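PDB 4B96: cellulose binding domain-containing protein from Clostridium clariflavum, which probably binds cellulose through this calcium-bearing family 3b carbohydrate-binding module, one domain of a longer membrane protein of a biomass-sensing system. Local coordinates for residues V42-K47 / D134-Y139. Sequence-based numbering, arbitrary orientation.
Sequences VRYYFK and DKMTVY. With CA (calcium ion), chain E.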
loop_
_atom_site.group_PDB
_atom_site.type_symbol
_atom_site.label_atom_id
_atom_site.label_comp_id
_atom_site.label_asym_id
_atom_site.label_seq_id
_atom_site.Cartn_x
_atom_site.Cartn_y
_atom_site.Cartn_z
ATOM N N VAL A 42 -4.037 -12.411 5.187
ATOM C CA VAL A 42 -4.627 -11.088 5.277
ATOM C C VAL A 42 -4.525 -10.654 6.736
ATOM O O VAL A 42 -4.800 -11.480 7.640
ATOM C CB VAL A 42 -6.109 -11.129 4.830
ATOM C CG1 VAL A 42 -6.784 -9.735 4.881
ATOM C CG2 VAL A 42 -6.216 -11.687 3.402
ATOM N N ARG A 43 -4.132 -9.380 6.981
ATOM C CA ARG A 43 -3.975 -8.922 8.364
ATOM C C ARG A 43 -4.866 -7.761 8.708
ATOM O O ARG A 43 -4.949 -6.818 7.929
ATOM C CB ARG A 43 -2.524 -8.511 8.647
ATOM C CG ARG A 43 -1.588 -9.749 8.651
ATOM C CD ARG A 43 -0.135 -9.331 8.854
ATOM N NE ARG A 43 0.658 -10.550 8.684
ATOM C CZ ARG A 43 1.984 -10.609 8.701
ATOM N NH1 ARG A 43 2.699 -9.520 8.864
ATOM N NH2 ARG A 43 2.594 -11.776 8.536
ATOM N N TYR A 44 -5.490 -7.832 9.888
ATOM C CA TYR A 44 -6.275 -6.745 10.464
ATOM C C TYR A 44 -5.514 -6.301 11.720
ATOM O O TYR A 44 -5.320 -7.086 12.662
ATOM C CB TYR A 44 -7.667 -7.249 10.828
ATOM C CG TYR A 44 -8.580 -6.116 11.322
ATOM C CD1 TYR A 44 -8.473 -5.629 12.641
ATOM C CD2 TYR A 44 -9.513 -5.509 10.452
ATOM C CE1 TYR A 44 -9.294 -4.559 13.071
ATOM C CE2 TYR A 44 -10.345 -4.436 10.857
ATOM C CZ TYR A 44 -10.239 -3.979 12.174
ATOM O OH TYR A 44 -10.996 -2.917 12.610
ATOM N N TYR A 45 -5.043 -5.071 11.732
ATOM C CA TYR A 45 -4.227 -4.575 12.846
ATOM C C TYR A 45 -5.075 -3.915 13.887
ATOM O O TYR A 45 -5.915 -3.051 13.559
ATOM C CB TYR A 45 -3.255 -3.535 12.340
ATOM C CG TYR A 45 -2.314 -4.151 11.352
ATOM C CD1 TYR A 45 -1.123 -4.726 11.792
ATOM C CD2 TYR A 45 -2.610 -4.142 9.993
ATOM C CE1 TYR A 45 -0.274 -5.316 10.926
ATOM C CE2 TYR A 45 -1.713 -4.708 9.066
ATOM C CZ TYR A 45 -0.578 -5.301 9.544
ATOM O OH TYR A 45 0.309 -5.896 8.691
ATOM N N PHE A 46 -4.840 -4.282 15.148
ATOM C CA PHE A 46 -5.586 -3.682 16.244
ATOM C C PHE A 46 -4.740 -3.597 17.507
ATOM O O PHE A 46 -3.665 -4.237 17.632
ATOM C CB PHE A 46 -6.898 -4.436 16.465
ATOM C CG PHE A 46 -6.714 -5.838 16.982
ATOM C CD1 PHE A 46 -6.378 -6.907 16.109
ATOM C CD2 PHE A 46 -6.911 -6.127 18.351
ATOM C CE1 PHE A 46 -6.226 -8.226 16.572
ATOM C CE2 PHE A 46 -6.758 -7.468 18.821
ATOM C CZ PHE A 46 -6.393 -8.499 17.956
ATOM N N LYS A 47 -5.170 -2.733 18.414
ATOM C CA LYS A 47 -4.440 -2.562 19.675
ATOM C C LYS A 47 -5.366 -3.065 20.782
ATOM O O LYS A 47 -6.441 -2.521 20.973
ATOM C CB LYS A 47 -4.145 -1.081 19.887
ATOM C CG LYS A 47 -3.266 -0.794 21.128
ATOM C CD LYS A 47 -2.953 0.726 21.188
ATOM C CE LYS A 47 -1.924 1.082 22.288
ATOM N NZ LYS A 47 -2.463 0.780 23.617
ATOM N N ASP A 134 -6.726 0.591 2.473
ATOM C CA ASP A 134 -5.293 0.296 2.483
ATOM C C ASP A 134 -4.688 0.180 3.875
ATOM O O ASP A 134 -3.460 0.278 3.986
ATOM C CB ASP A 134 -4.519 1.398 1.738
ATOM C CG ASP A 134 -4.825 2.782 2.246
ATOM O OD1 ASP A 134 -5.361 2.924 3.357
ATOM O OD2 ASP A 134 -4.513 3.750 1.529
ATOM N N LYS A 135 -5.521 0.001 4.920
ATOM C CA LYS A 135 -5.006 -0.210 6.289
ATOM C C LYS A 135 -5.202 -1.638 6.742
ATOM O O LYS A 135 -4.922 -2.000 7.882
ATOM C CB LYS A 135 -5.583 0.817 7.305
ATOM C CG LYS A 135 -5.183 2.270 6.892
ATOM C CD LYS A 135 -5.670 3.265 7.944
ATOM C CE LYS A 135 -4.727 3.299 9.153
ATOM N NZ LYS A 135 -5.387 4.028 10.280
ATOM N N MET A 136 -5.621 -2.501 5.825
ATOM C CA MET A 136 -5.445 -3.935 6.044
ATOM C C MET A 136 -4.437 -4.427 5.024
ATOM O O MET A 136 -4.397 -3.877 3.920
ATOM C CB MET A 136 -6.787 -4.709 5.870
ATOM C CG MET A 136 -7.738 -4.426 7.060
ATOM S SD MET A 136 -9.339 -5.200 6.752
ATOM C CE MET A 136 -8.969 -6.950 6.699
ATOM N N THR A 137 -3.629 -5.441 5.371
ATOM C CA THR A 137 -2.602 -5.895 4.418
ATOM C C THR A 137 -2.856 -7.292 3.828
ATOM O O THR A 137 -3.478 -8.144 4.459
ATOM C CB THR A 137 -1.220 -5.894 5.054
ATOM O OG1 THR A 137 -1.265 -6.543 6.325
ATOM C CG2 THR A 137 -0.751 -4.396 5.281
ATOM N N VAL A 138 -2.298 -7.533 2.640
ATOM C CA VAL A 138 -2.399 -8.854 2.016
ATOM C C VAL A 138 -0.989 -9.264 1.607
ATOM O O VAL A 138 -0.209 -8.431 1.090
ATOM C CB VAL A 138 -3.326 -8.841 0.728
ATOM C CG1 VAL A 138 -3.509 -10.286 0.239
ATOM C CG2 VAL A 138 -4.671 -8.234 1.059
ATOM N N TYR A 139 -0.691 -10.539 1.802
ATOM C CA TYR A 139 0.581 -11.115 1.429
ATOM C C TYR A 139 0.351 -12.324 0.548
ATOM O O TYR A 139 -0.537 -13.130 0.799
ATOM C CB TYR A 139 1.384 -11.603 2.657
ATOM C CG TYR A 139 1.537 -10.494 3.655
ATOM C CD1 TYR A 139 0.448 -10.135 4.455
ATOM C CD2 TYR A 139 2.742 -9.746 3.746
ATOM C CE1 TYR A 139 0.523 -9.074 5.333
ATOM C CE2 TYR A 139 2.864 -8.676 4.669
ATOM C CZ TYR A 139 1.740 -8.356 5.458
ATOM O OH TYR A 139 1.731 -7.301 6.364
HETATM CA CA CA E . -8.209 -1.175 20.640
HETATM O O HOH W 1 -9.339 -3.044 19.724
HETATM O O HOH W 2 -9.314 -2.355 22.529
HETATM O O HOH W 3 -7.173 -0.190 22.812
#
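Arg-43 and Thr-137 form an antiparallel hydrogen-bonded pair in one sheet of the CBM3 beta sandwich. Arg-43 N donates to Thr-137 O at 2.9 Å. Thr-137 N returns a longer bond of 3.2 Å to Arg-43 O. On the face bearing these two side chains, Tyr-45 OH and Thr-137 OG1 share a hydrogen bond of 2.9 Å. Thr-137 OG1 lies near the plane of the Tyr-45 ring, at its edge. The extended Arg-43 side chain crosses Tyr-139 at about a right angle. Arg-43 CZ sits 4.3 Å from the centroid of the Tyr-139 ring, an off-centre cation-pi contact; the guanidinium and ring planes are 38° apart. Glu-87 forms a salt bridge with Arg-43 NE, and Glu-149 hydrogen-bonds Tyr-139 OH. Val-42, Tyr-44, Met-136 and Val-138 point to the other face, into the sandwich core against strands 5-9 and 20-29. There Met-136 SD meets Tyr-44 CD2 obliquely at 3.7 Å, a Met-aromatic contact. A bend at chi3 (63°) carries Met-136 CE to 4.0 Å from Val-42 CG1. Beyond the pairing, strand 40-47 runs on to the calcium site completed by Asn-116, Asp-119, Asp-120 and three waters, where Lys-47 O binds the calcium ion at 2.2 Å.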